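Local coordinates for radical SAM domain protein (Methanothrix thermoacetophila, PDB 6Y1X) that probably acts as a radical SAM carbide synthase that uses iron-sulfur clusters to build NifB-co, the precursor of the nitrogenase iron-molybdenum cofactor, at residues E36-S41 with I104-V109; E89-V94 with R126-K131; H134-I139 with G157-T162; K211-V216 with G240-N245. All blocks are in the same frame, centred on the assembly; numbering follows the deposited sequence.

Interaction 1: E36-S41 with I104-V109; sequences EHPCFS and IKVVAV. With SF4 (iron/sulfur cluster), chain C.
The imidazole of H37 lies across the branched end of V106, the two side chains meeting at about a right angle. V106 CG2 stands 3.8 Å from the centroid of the H37 ring and only 12° off its normal, a CH-pi contact over the face, while CG1 reaches H37 NE2. F40 CD1 covers the opposite face. With CG anti to the backbone N (chi1 -166°), the H37 ring swings toward the strand, and its CE1 comes 3.6 Å from cluster atom FE2. C39 N donates to H37 ND1 over 3.1 Å, tilted 20° from the ring plane, which fixes the rotation of the imidazole relative to C39. Were H37 replaced by an alanine, C39 N would probably lose this acceptor and a gap open between V106 and F40. P38 CD adds an apolar touch on V106 CG2. Farther out, E36 OE1 lies 3.5 Å from K105 CD; E36 OE1 makes its salt bridge with R32. On the cluster side, C39 SG binds FE2 at 2.3 Å, and A108 CB packs 3.7 Å from S1. The cubane thus takes a cysteine thiolate on FE2, has carbons of A108 and V106 against S1, and lies beside an imidazole held by C39 N and V106.

Interaction 2: E89-V94 with R126-K131; sequences EALERV and RLVGEK
L91 meets three residues of helix 126-131, L127, V128 and K131, and carries most of this helix-helix contact. The segment axes approach to 9.8 Å and run in broadly the same direction, 37° apart. L91 CG is anti to the backbone N (chi1 -178°), a setting that carries both methyls across to the facing helix. CD2 comes to 4.2 Å from L127 CB, the two side chains crossing at about a right angle. CD1 rests 4.1 Å from V128 CG2, where leucine and valine slide past each other in opposite directions. The K131 chain is extended: its CD methylene touches L91 CD1 at 4.1 Å while NZ goes on to a salt bridge with D95. One turn later, V94 brings CG2 to 4.1 Å from V128 CG2. No hydrogen bond joins the two segments: the contact is held by aliphatic packing alone, with K131 at its exposed margin. Helices 87-100 and 119-131 flank strand 104-109 in the chain and belong to the outer helical layer of the partial TIM barrel. L53 and Y132 also pack on V94, and V128 faces inward onto V107 of strand 104-109, L135, just before strand 136-141, and L137 within it.

Interaction 3: H134-I139 with G157-T162; sequences HLILCI and GVTNIT. With SF4 (iron/sulfur cluster), chain C.
C138 and N160 pair in parallel across neighbouring strands of the radical SAM barrel, joined by a beta-alpha-beta crossover through helix 146-156. C138 SG binds cluster atom FE4 at 2.3 Å; its chi1 of -170° sets the sulfur anti to the backbone N, on the sheet face it shares with N160, whose CB packs against it. T162 OG1 lies 3.4 Å from cluster atom S3 and is hydrogen-bonded to K215. Behind this first shell the backbones are laced together: L137 O accepts from T159 N, N160 O from I139 N, and I139 O from T162 N, the last bond short at 2.8 Å and in the carbonyl plane. On the face turned to helix 146-156, I139 and I161 lie side by side, with I139 CD1 3.8 Å from I161 CG2, while I139 CG1 meets V158 CG1 at 4.1 Å. With a serine in place of I139, the contacts of CG1 with V158 and of CD1 with I161 would be lost, probably leaving a gap beside L153. Near the start of the strands, I136 CG2 sits 3.4 Å from N160 OD1, which also accepts from T159 OG1. A water accepts from L137 N and donates to G157 O and, over 2.7 Å, to T159 OG1.

Interaction 4: K211-V216 with G240-N245; sequences KKIVKV and GVFIHN
A beta-alpha-beta crossover through helix 229-239 joins strand 213-220 to edge strand 243-248, and K215 pairs with I243 between the two strands. V214 O accepts from F242 N at 2.9 Å and more weakly from I243 N. Farther along, V216 N donates to I243 O, and N245 N closes on V216 O at 2.7 Å. H244 CD2 approaches that same V216 O edge-on, 3.2 Å away and in the ring plane. On the face covered by helices 189-209 and 229-239, V241 inserts its methyls between V214 and V216: CG2 lies 3.8 Å from V214 CG1 and CG1 lies 3.7 Å from V216 CG2, each pair crossing at about a right angle. Where the strands begin, a water accepts from V214 N and donates to K212 O and G240 O. On the other sheet face, K215 runs beside I243, its CB 3.6 Å from I243 CG2, and beside N245, whose CB is touched by K215 CE. N217 takes N245 ND2. K215 is thus a buried lysine whose stem lies along I243 and N245 and whose NZ, in the conformer described, is held by hydrogen bonds to T162 and N217 near the iron-sulfur cluster and E75.

Interactions 1, 3 and 4 are buried and reach one parallel sheet, whereas interaction 2 is partly exposed and lies in the helical layer outside it. Strands 104-109 and 136-141 are neighbours, linking interactions 1 and 3, and both contacts supply cysteine ligands to the same cluster. Interactions 3 and 4 are alike in being parallel strand pairs from beta-alpha-beta crossovers, joined through strands 160-164 and 213-220; F40 of interaction 1 packs on K215 and I213. Interaction 2 touches interactions 1 and 3 through V128 but stays about 12 Å from interaction 4 at the nearest atoms. Chemistry follows place: metal ligation inside, backbone bonding within the sheet, and aliphatic packing outside.

Interaction 1: E36-S41 with I104-V109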
loop_
_atom_site.group_PDB
_atom_site.type_symbol
_atom_site.label_atom_id
_atom_site.label_comp_id
_atom_site.label_asym_id
_atom_site.label_seq_id
_atom_site.Cartn_x
_atom_site.Cartn_y
_atom_site.Cartn_z
ATOM N N GLU A 36 6.833 -13.073 10.990
ATOM C CA GLU A 36 6.374 -14.023 9.984
ATOM C C GLU A 36 5.741 -13.350 8.772
ATOM O O GLU A 36 5.105 -14.032 7.961
ATOM C CB GLU A 36 5.396 -15.022 10.604
ATOM C CG GLU A 36 6.027 -15.913 11.660
ATOM C CD GLU A 36 5.086 -16.989 12.166
ATOM O OE1 GLU A 36 3.878 -16.926 11.852
ATOM O OE2 GLU A 36 5.558 -17.895 12.882
ATOM N N HIS A 37 5.908 -12.037 8.619
ATOM C CA HIS A 37 5.361 -11.336 7.467
ATOM C C HIS A 37 6.492 -11.090 6.483
ATOM O O HIS A 37 7.439 -10.357 6.815
ATOM C CB HIS A 37 4.727 -10.016 7.896
ATOM C CG HIS A 37 3.864 -9.382 6.848
ATOM N ND1 HIS A 37 4.227 -9.310 5.520
ATOM C CD2 HIS A 37 2.651 -8.785 6.938
ATOM C CE1 HIS A 37 3.277 -8.698 4.837
ATOM N NE2 HIS A 37 2.309 -8.369 5.674
ATOM N N PRO A 38 6.444 -11.671 5.281
ATOM C CA PRO A 38 7.578 -11.527 4.349
ATOM C C PRO A 38 7.882 -10.094 3.959
ATOM O O PRO A 38 9.035 -9.789 3.626
ATOM C CB PRO A 38 7.148 -12.360 3.130
ATOM C CG PRO A 38 5.932 -13.125 3.544
ATOM C CD PRO A 38 5.315 -12.415 4.698
ATOM N N CYS A 39 6.896 -9.199 4.001
ATOM C CA CYS A 39 7.103 -7.818 3.591
ATOM C C CYS A 39 7.558 -6.919 4.731
ATOM O O CYS A 39 7.944 -5.772 4.477
ATOM C CB CYS A 39 5.818 -7.255 2.972
ATOM S SG CYS A 39 5.069 -8.341 1.734
ATOM N N PHE A 40 7.546 -7.410 5.969
ATOM C CA PHE A 40 7.968 -6.622 7.115
ATOM C C PHE A 40 9.221 -7.165 7.787
ATOM O O PHE A 40 9.724 -6.535 8.723
ATOM C CB PHE A 40 6.835 -6.525 8.148
ATOM C CG PHE A 40 5.666 -5.692 7.688
ATOM C CD1 PHE A 40 4.802 -6.160 6.709
ATOM C CD2 PHE A 40 5.436 -4.440 8.232
ATOM C CE1 PHE A 40 3.729 -5.397 6.285
ATOM C CE2 PHE A 40 4.363 -3.672 7.813
ATOM C CZ PHE A 40 3.509 -4.152 6.838
ATOM N N SER A 41 9.724 -8.317 7.348
ATOM C CA SER A 41 10.927 -8.908 7.914
ATOM C C SER A 41 11.764 -9.477 6.779
ATOM O O SER A 41 11.239 -10.185 5.913
ATOM C CB SER A 41 10.581 -10.006 8.928
ATOM O OG SER A 41 11.750 -10.604 9.456
ATOM N N ILE A 104 2.119 -20.372 3.857
ATOM C CA ILE A 104 1.389 -19.117 3.721
ATOM C C ILE A 104 1.067 -18.577 5.111
ATOM O O ILE A 104 0.334 -19.208 5.880
ATOM C CB ILE A 104 0.112 -19.309 2.891
ATOM C CG1 ILE A 104 0.464 -19.931 1.538
ATOM C CG2 ILE A 104 -0.608 -17.980 2.711
ATOM C CD1 ILE A 104 1.317 -19.052 0.650
ATOM N N LYS A 105 1.615 -17.405 5.435
ATOM C CA LYS A 105 1.372 -16.765 6.722
ATOM C C LYS A 105 0.475 -15.541 6.636
ATOM O O LYS A 105 -0.118 -15.159 7.651
ATOM C CB LYS A 105 2.701 -16.343 7.367
ATOM C CG LYS A 105 3.624 -17.488 7.766
ATOM C CD LYS A 105 2.990 -18.417 8.785
ATOM C CE LYS A 105 3.945 -19.548 9.150
ATOM N NZ LYS A 105 3.268 -20.652 9.889
ATOM N N VAL A 106 0.350 -14.930 5.458
ATOM C CA VAL A 106 -0.314 -13.643 5.293
ATOM C C VAL A 106 -1.352 -13.748 4.188
ATOM O O VAL A 106 -1.106 -14.357 3.141
ATOM C CB VAL A 106 0.695 -12.517 4.974
ATOM C CG1 VAL A 106 -0.027 -11.190 4.777
ATOM C CG2 VAL A 106 1.732 -12.401 6.077
ATOM N N VAL A 107 -2.510 -13.138 4.419
ATOM C CA VAL A 107 -3.530 -12.943 3.399
ATOM C C VAL A 107 -3.823 -11.453 3.321
ATOM O O VAL A 107 -4.040 -10.801 4.349
ATOM C CB VAL A 107 -4.805 -13.743 3.718
ATOM C CG1 VAL A 107 -5.939 -13.328 2.811
ATOM C CG2 VAL A 107 -4.535 -15.228 3.572
ATOM N N ALA A 108 -3.837 -10.912 2.107
ATOM C CA ALA A 108 -3.910 -9.472 1.943
ATOM C C ALA A 108 -4.857 -9.132 0.807
ATOM O O ALA A 108 -5.108 -9.938 -0.093
ATOM C CB ALA A 108 -2.532 -8.860 1.663
ATOM N N VAL A 109 -5.390 -7.920 0.871
ATOM C CA VAL A 109 -6.087 -7.312 -0.249
ATOM C C VAL A 109 -5.278 -6.090 -0.655
ATOM O O VAL A 109 -5.011 -5.210 0.175
ATOM C CB VAL A 109 -7.535 -6.938 0.106
ATOM C CG1 VAL A 109 -8.223 -6.261 -1.085
ATOM C CG2 VAL A 109 -8.310 -8.174 0.558
HETATM FE FE1 SF4 C . 1.711 -5.245 0.601
HETATM FE FE2 SF4 C . 2.938 -7.529 1.431
HETATM FE FE3 SF4 C . 0.616 -7.636 0.018
HETATM FE FE4 SF4 C . 0.603 -6.737 2.621
HETATM S S1 SF4 C . 1.121 -8.860 1.900
HETATM S S2 SF4 C . -0.508 -5.803 0.838
HETATM S S3 SF4 C . 2.615 -5.625 2.682
HETATM S S4 SF4 C . 2.641 -6.860 -0.751
#

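Interaction 2: E89-V94 with R126-K131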
loop_
_atom_site.group_PDB
_atom_site.type_symbol
_atom_site.label_atom_id
_atom_site.label_comp_id
_atom_site.label_asym_id
_atom_site.label_seq_id
_atom_site.Cartn_x
_atom_site.Cartn_y
_atom_site.Cartn_z
ATOM N N GLU A 89 -15.740 -16.281 -3.514
ATOM C CA GLU A 89 -14.712 -16.915 -4.330
ATOM C C GLU A 89 -13.331 -16.740 -3.713
ATOM O O GLU A 89 -12.514 -17.668 -3.725
ATOM C CB GLU A 89 -14.744 -16.341 -5.747
ATOM C CG GLU A 89 -15.991 -16.709 -6.528
ATOM C CD GLU A 89 -16.198 -15.838 -7.749
ATOM O OE1 GLU A 89 -15.439 -14.862 -7.926
ATOM O OE2 GLU A 89 -17.129 -16.129 -8.530
ATOM N N ALA A 90 -13.054 -15.556 -3.162
ATOM C CA ALA A 90 -11.755 -15.314 -2.541
ATOM C C ALA A 90 -11.532 -16.246 -1.359
ATOM O O ALA A 90 -10.433 -16.786 -1.183
ATOM C CB ALA A 90 -11.645 -13.853 -2.107
ATOM N N LEU A 91 -12.561 -16.443 -0.532
ATOM C CA LEU A 91 -12.449 -17.391 0.572
ATOM C C LEU A 91 -12.175 -18.799 0.055
ATOM O O LEU A 91 -11.393 -19.549 0.652
ATOM C CB LEU A 91 -13.718 -17.365 1.425
ATOM C CG LEU A 91 -13.707 -18.291 2.642
ATOM C CD1 LEU A 91 -12.589 -17.905 3.601
ATOM C CD2 LEU A 91 -15.052 -18.261 3.346
ATOM N N GLU A 92 -12.818 -19.176 -1.053
ATOM C CA GLU A 92 -12.572 -20.487 -1.641
ATOM C C GLU A 92 -11.134 -20.620 -2.132
ATOM O O GLU A 92 -10.544 -21.703 -2.045
ATOM C CB GLU A 92 -13.552 -20.734 -2.785
ATOM C CG GLU A 92 -14.992 -20.880 -2.335
ATOM C CD GLU A 92 -15.965 -20.888 -3.494
ATOM O OE1 GLU A 92 -17.178 -21.069 -3.251
ATOM O OE2 GLU A 92 -15.521 -20.706 -4.647
ATOM N N ARG A 93 -10.557 -19.543 -2.674
ATOM C CA ARG A 93 -9.158 -19.621 -3.084
ATOM C C ARG A 93 -8.239 -19.786 -1.880
ATOM O O ARG A 93 -7.242 -20.515 -1.950
ATOM C CB ARG A 93 -8.752 -18.401 -3.910
ATOM C CG ARG A 93 -7.318 -18.527 -4.426
ATOM C CD ARG A 93 -6.903 -17.368 -5.301
ATOM N NE ARG A 93 -7.535 -17.429 -6.616
ATOM N N VAL A 94 -8.551 -19.110 -0.770
ATOM C CA VAL A 94 -7.787 -19.300 0.460
ATOM C C VAL A 94 -7.837 -20.758 0.894
ATOM O O VAL A 94 -6.810 -21.352 1.249
ATOM C CB VAL A 94 -8.307 -18.367 1.569
ATOM C CG1 VAL A 94 -7.557 -18.621 2.856
ATOM C CG2 VAL A 94 -8.134 -16.926 1.162
ATOM N N ARG A 126 -13.202 -10.150 6.650
ATOM C CA ARG A 126 -14.044 -10.651 7.727
ATOM C C ARG A 126 -14.265 -12.154 7.589
ATOM O O ARG A 126 -14.229 -12.888 8.584
ATOM C CB ARG A 126 -15.376 -9.902 7.731
ATOM C CG ARG A 126 -16.300 -10.285 8.867
ATOM C CD ARG A 126 -17.723 -9.826 8.602
ATOM N NE ARG A 126 -18.333 -10.540 7.481
ATOM C CZ ARG A 126 -18.923 -11.728 7.582
ATOM N NH1 ARG A 126 -18.982 -12.346 8.756
ATOM N NH2 ARG A 126 -19.455 -12.302 6.511
ATOM N N LEU A 127 -14.488 -12.632 6.361
ATOM C CA LEU A 127 -14.659 -14.065 6.142
ATOM C C LEU A 127 -13.369 -14.831 6.415
ATOM O O LEU A 127 -13.390 -15.875 7.077
ATOM C CB LEU A 127 -15.129 -14.330 4.711
ATOM C CG LEU A 127 -16.563 -13.978 4.314
ATOM C CD1 LEU A 127 -16.751 -14.182 2.817
ATOM C CD2 LEU A 127 -17.564 -14.816 5.097
ATOM N N VAL A 128 -12.238 -14.324 5.922
ATOM C CA VAL A 128 -10.968 -15.020 6.107
ATOM C C VAL A 128 -10.580 -15.054 7.581
ATOM O O VAL A 128 -10.191 -16.101 8.113
ATOM C CB VAL A 128 -9.872 -14.363 5.249
ATOM C CG1 VAL A 128 -8.502 -14.916 5.620
ATOM C CG2 VAL A 128 -10.167 -14.574 3.773
ATOM N N GLY A 129 -10.663 -13.905 8.258
ATOM C CA GLY A 129 -10.232 -13.838 9.647
ATOM C C GLY A 129 -11.042 -14.735 10.560
ATOM O O GLY A 129 -10.511 -15.322 11.505
ATOM N N GLU A 130 -12.341 -14.852 10.292
ATOM C CA GLU A 130 -13.198 -15.652 11.151
ATOM C C GLU A 130 -12.956 -17.144 10.957
ATOM O O GLU A 130 -13.055 -17.914 11.916
ATOM C CB GLU A 130 -14.662 -15.303 10.888
ATOM C CG GLU A 130 -15.086 -13.977 11.491
ATOM C CD GLU A 130 -16.457 -13.535 11.023
ATOM O OE1 GLU A 130 -17.171 -14.353 10.406
ATOM O OE2 GLU A 130 -16.824 -12.368 11.278
ATOM N N LYS A 131 -12.628 -17.568 9.738
ATOM C CA LYS A 131 -12.381 -18.982 9.486
ATOM C C LYS A 131 -10.943 -19.394 9.780
ATOM O O LYS A 131 -10.710 -20.526 10.222
ATOM C CB LYS A 131 -12.737 -19.310 8.032
ATOM C CG LYS A 131 -12.621 -20.775 7.659
ATOM C CD LYS A 131 -13.174 -21.016 6.266
ATOM C CE LYS A 131 -13.024 -22.467 5.846
ATOM N NZ LYS A 131 -13.533 -22.686 4.466
#

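Interaction 3: H134-I139 with G157-T162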
loop_
_atom_site.group_PDB
_atom_site.type_symbol
_atom_site.label_atom_id
_atom_site.label_comp_id
_atom_site.label_asym_id
_atom_site.label_seq_id
_atom_site.Cartn_x
_atom_site.Cartn_y
_atom_site.Cartn_z
ATOM N N HIS A 134 -5.382 -17.794 12.437
ATOM C CA HIS A 134 -3.923 -17.795 12.468
ATOM C C HIS A 134 -3.321 -16.876 11.415
ATOM O O HIS A 134 -2.197 -16.391 11.591
ATOM C CB HIS A 134 -3.395 -19.216 12.272
ATOM C CG HIS A 134 -1.900 -19.313 12.271
ATOM N ND1 HIS A 134 -1.134 -19.084 13.394
ATOM C CD2 HIS A 134 -1.029 -19.621 11.281
ATOM C CE1 HIS A 134 0.143 -19.243 13.095
ATOM N NE2 HIS A 134 0.234 -19.570 11.819
ATOM N N LEU A 135 -4.038 -16.622 10.328
ATOM C CA LEU A 135 -3.482 -15.821 9.249
ATOM C C LEU A 135 -3.305 -14.365 9.665
ATOM O O LEU A 135 -4.159 -13.777 10.336
ATOM C CB LEU A 135 -4.378 -15.909 8.015
ATOM C CG LEU A 135 -4.293 -17.252 7.288
ATOM C CD1 LEU A 135 -5.402 -17.382 6.258
ATOM C CD2 LEU A 135 -2.929 -17.436 6.643
ATOM N N ILE A 136 -2.197 -13.780 9.236
ATOM C CA ILE A 136 -1.984 -12.350 9.390
ATOM C C ILE A 136 -2.769 -11.645 8.298
ATOM O O ILE A 136 -2.626 -11.964 7.113
ATOM C CB ILE A 136 -0.488 -12.004 9.315
ATOM C CG1 ILE A 136 0.293 -12.745 10.403
ATOM C CG2 ILE A 136 -0.274 -10.490 9.379
ATOM C CD1 ILE A 136 1.793 -12.716 10.206
ATOM N N LEU A 137 -3.594 -10.681 8.686
ATOM C CA LEU A 137 -4.424 -9.958 7.737
ATOM C C LEU A 137 -3.781 -8.609 7.455
ATOM O O LEU A 137 -3.431 -7.868 8.380
ATOM C CB LEU A 137 -5.845 -9.775 8.270
ATOM C CG LEU A 137 -6.612 -11.054 8.611
ATOM C CD1 LEU A 137 -8.000 -10.722 9.138
ATOM C CD2 LEU A 137 -6.698 -11.985 7.409
ATOM N N CYS A 138 -3.622 -8.310 6.172
ATOM C CA CYS A 138 -2.833 -7.191 5.685
ATOM C C CYS A 138 -3.620 -6.478 4.599
ATOM O O CYS A 138 -4.409 -7.099 3.880
ATOM C CB CYS A 138 -1.477 -7.682 5.139
ATOM S SG CYS A 138 -0.225 -6.419 4.746
ATOM N N ILE A 139 -3.433 -5.164 4.503
ATOM C CA ILE A 139 -4.026 -4.390 3.420
ATOM C C ILE A 139 -3.028 -3.343 2.956
ATOM O O ILE A 139 -2.198 -2.855 3.728
ATOM C CB ILE A 139 -5.366 -3.709 3.813
ATOM C CG1 ILE A 139 -5.166 -2.652 4.904
ATOM C CG2 ILE A 139 -6.407 -4.718 4.226
ATOM C CD1 ILE A 139 -5.212 -1.223 4.387
ATOM N N GLY A 157 -9.729 -7.237 12.350
ATOM C CA GLY A 157 -8.491 -7.924 12.682
ATOM C C GLY A 157 -7.276 -7.645 11.817
ATOM O O GLY A 157 -6.274 -8.363 11.942
ATOM N N VAL A 158 -7.315 -6.628 10.959
ATOM C CA VAL A 158 -6.133 -6.259 10.189
ATOM C C VAL A 158 -5.065 -5.719 11.133
ATOM O O VAL A 158 -5.326 -4.810 11.933
ATOM C CB VAL A 158 -6.504 -5.232 9.109
ATOM C CG1 VAL A 158 -5.257 -4.646 8.458
ATOM C CG2 VAL A 158 -7.408 -5.871 8.071
ATOM N N THR A 159 -3.852 -6.278 11.048
ATOM C CA THR A 159 -2.753 -5.874 11.920
ATOM C C THR A 159 -1.622 -5.169 11.188
ATOM O O THR A 159 -0.788 -4.532 11.840
ATOM C CB THR A 159 -2.159 -7.089 12.654
ATOM O OG1 THR A 159 -1.821 -8.106 11.702
ATOM C CG2 THR A 159 -3.143 -7.649 13.671
ATOM N N ASN A 160 -1.583 -5.248 9.864
ATOM C CA ASN A 160 -0.496 -4.699 9.068
ATOM C C ASN A 160 -1.121 -3.896 7.945
ATOM O O ASN A 160 -2.039 -4.376 7.275
ATOM C CB ASN A 160 0.406 -5.801 8.501
ATOM C CG ASN A 160 1.140 -6.575 9.578
ATOM O OD1 ASN A 160 0.530 -7.288 10.378
ATOM N ND2 ASN A 160 2.461 -6.448 9.596
ATOM N N ILE A 161 -0.602 -2.693 7.717
ATOM C CA ILE A 161 -1.176 -1.767 6.748
ATOM C C ILE A 161 -0.046 -1.145 5.945
ATOM O O ILE A 161 0.947 -0.682 6.514
ATOM C CB ILE A 161 -2.016 -0.665 7.425
ATOM C CG1 ILE A 161 -3.251 -1.269 8.099
ATOM C CG2 ILE A 161 -2.438 0.386 6.409
ATOM C CD1 ILE A 161 -4.043 -0.269 8.909
ATOM N N THR A 162 -0.182 -1.158 4.626
ATOM C CA THR A 162 0.745 -0.454 3.758
ATOM C C THR A 162 0.042 0.768 3.193
ATOM O O THR A 162 -1.052 0.656 2.631
ATOM C CB THR A 162 1.220 -1.358 2.620
ATOM O OG1 THR A 162 2.121 -2.341 3.133
ATOM C CG2 THR A 162 1.943 -0.537 1.555
HETATM FE FE1 SF4 C . 1.711 -5.245 0.601
HETATM FE FE2 SF4 C . 2.938 -7.529 1.431
HETATM FE FE3 SF4 C . 0.616 -7.636 0.018
HETATM FE FE4 SF4 C . 0.603 -6.737 2.621
HETATM S S1 SF4 C . 1.121 -8.860 1.900
HETATM S S2 SF4 C . -0.508 -5.803 0.838
HETATM S S3 SF4 C . 2.615 -5.625 2.682
HETATM S S4 SF4 C . 2.641 -6.860 -0.751
HETATM O O HOH W 1 -3.801 -9.956 11.498
#

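Interaction 4: K211-V216 with G240-N245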
loop_
_atom_site.group_PDB
_atom_site.type_symbol
_atom_site.label_atom_id
_atom_site.label_comp_id
_atom_site.label_asym_id
_atom_site.label_seq_id
_atom_site.Cartn_x
_atom_site.Cartn_y
_atom_site.Cartn_z
ATOM N N LYS A 211 -1.988 0.621 17.293
ATOM C CA LYS A 211 -0.951 -0.407 17.388
ATOM C C LYS A 211 -0.868 -1.268 16.129
ATOM O O LYS A 211 -0.465 -2.432 16.189
ATOM C CB LYS A 211 -1.151 -1.284 18.629
ATOM C CG LYS A 211 -1.031 -0.522 19.944
ATOM C CD LYS A 211 -1.111 -1.456 21.141
ATOM N N LYS A 212 -1.237 -0.706 14.979
ATOM C CA LYS A 212 -1.048 -1.391 13.709
ATOM C C LYS A 212 0.389 -1.221 13.238
ATOM O O LYS A 212 1.039 -0.211 13.514
ATOM C CB LYS A 212 -2.002 -0.865 12.632
ATOM C CG LYS A 212 -3.466 -0.850 13.030
ATOM C CD LYS A 212 -3.904 -2.204 13.542
ATOM C CE LYS A 212 -5.333 -2.154 14.042
ATOM N NZ LYS A 212 -5.789 -3.472 14.562
ATOM N N ILE A 213 0.888 -2.228 12.532
ATOM C CA ILE A 213 2.232 -2.176 11.972
ATOM C C ILE A 213 2.121 -1.555 10.589
ATOM O O ILE A 213 1.468 -2.110 9.700
ATOM C CB ILE A 213 2.860 -3.574 11.897
ATOM C CG1 ILE A 213 2.731 -4.286 13.247
ATOM C CG2 ILE A 213 4.315 -3.475 11.455
ATOM C CD1 ILE A 213 3.335 -3.515 14.399
ATOM N N VAL A 214 2.755 -0.402 10.407
ATOM C CA VAL A 214 2.573 0.409 9.212
ATOM C C VAL A 214 3.830 0.355 8.358
ATOM O O VAL A 214 4.937 0.615 8.846
ATOM C CB VAL A 214 2.213 1.858 9.569
ATOM C CG1 VAL A 214 2.121 2.716 8.298
ATOM C CG2 VAL A 214 0.909 1.890 10.343
ATOM N N LYS A 215 3.650 0.017 7.087
ATOM C CA LYS A 215 4.684 0.127 6.071
ATOM C C LYS A 215 4.299 1.239 5.106
ATOM O O LYS A 215 3.137 1.351 4.715
ATOM C CB LYS A 215 4.854 -1.205 5.337
ATOM C CG LYS A 215 5.537 -1.141 3.981
ATOM C CD LYS A 215 5.930 -2.551 3.541
ATOM C CE LYS A 215 5.964 -2.698 2.031
ATOM N NZ LYS A 215 4.594 -2.701 1.444
ATOM N N VAL A 216 5.267 2.066 4.727
ATOM C CA VAL A 216 5.011 3.136 3.772
ATOM C C VAL A 216 5.789 2.828 2.502
ATOM O O VAL A 216 7.006 2.616 2.546
ATOM C CB VAL A 216 5.377 4.510 4.345
ATOM C CG1 VAL A 216 5.460 5.544 3.221
ATOM C CG2 VAL A 216 4.337 4.912 5.374
ATOM N N GLY A 240 5.847 7.162 13.696
ATOM C CA GLY A 240 5.787 5.791 14.163
ATOM C C GLY A 240 5.616 4.729 13.104
ATOM O O GLY A 240 5.284 3.590 13.447
ATOM N N VAL A 241 5.824 5.061 11.829
ATOM C CA VAL A 241 5.840 4.043 10.786
ATOM C C VAL A 241 6.983 3.070 11.032
ATOM O O VAL A 241 8.065 3.449 11.498
ATOM C CB VAL A 241 5.936 4.717 9.407
ATOM C CG1 VAL A 241 6.215 3.695 8.315
ATOM C CG2 VAL A 241 4.641 5.457 9.117
ATOM N N PHE A 242 6.734 1.793 10.753
ATOM C CA PHE A 242 7.710 0.770 11.100
ATOM C C PHE A 242 8.780 0.603 10.030
ATOM O O PHE A 242 9.963 0.467 10.356
ATOM C CB PHE A 242 7.004 -0.565 11.336
ATOM C CG PHE A 242 7.946 -1.711 11.554
ATOM C CD1 PHE A 242 8.654 -1.831 12.736
ATOM C CD2 PHE A 242 8.136 -2.658 10.564
ATOM C CE1 PHE A 242 9.529 -2.884 12.928
ATOM C CE2 PHE A 242 9.009 -3.713 10.752
ATOM C CZ PHE A 242 9.706 -3.824 11.933
ATOM N N ILE A 243 8.404 0.634 8.752
ATOM C CA ILE A 243 9.358 0.356 7.686
ATOM C C ILE A 243 8.968 1.148 6.445
ATOM O O ILE A 243 7.794 1.441 6.215
ATOM C CB ILE A 243 9.445 -1.166 7.409
ATOM C CG1 ILE A 243 10.623 -1.502 6.491
ATOM C CG2 ILE A 243 8.127 -1.701 6.866
ATOM C CD1 ILE A 243 10.887 -2.985 6.364
ATOM N N HIS A 244 9.969 1.469 5.629
ATOM C CA HIS A 244 9.809 2.309 4.449
ATOM C C HIS A 244 10.292 1.531 3.235
ATOM O O HIS A 244 11.401 0.985 3.246
ATOM C CB HIS A 244 10.628 3.589 4.604
ATOM C CG HIS A 244 10.330 4.641 3.581
ATOM N ND1 HIS A 244 11.187 5.691 3.335
ATOM C CD2 HIS A 244 9.261 4.831 2.771
ATOM C CE1 HIS A 244 10.669 6.472 2.403
ATOM N NE2 HIS A 244 9.498 5.976 2.050
ATOM N N ASN A 245 9.478 1.505 2.185
ATOM C CA ASN A 245 9.798 0.758 0.971
ATOM C C ASN A 245 9.850 1.740 -0.194
ATOM O O ASN A 245 8.810 2.150 -0.719
ATOM C CB ASN A 245 8.766 -0.340 0.739
ATOM C CG ASN A 245 8.960 -1.057 -0.581
ATOM O OD1 ASN A 245 10.075 -1.153 -1.089
ATOM N ND2 ASN A 245 7.868 -1.557 -1.149
HETATM O O HOH W 2 3.829 1.056 12.550
#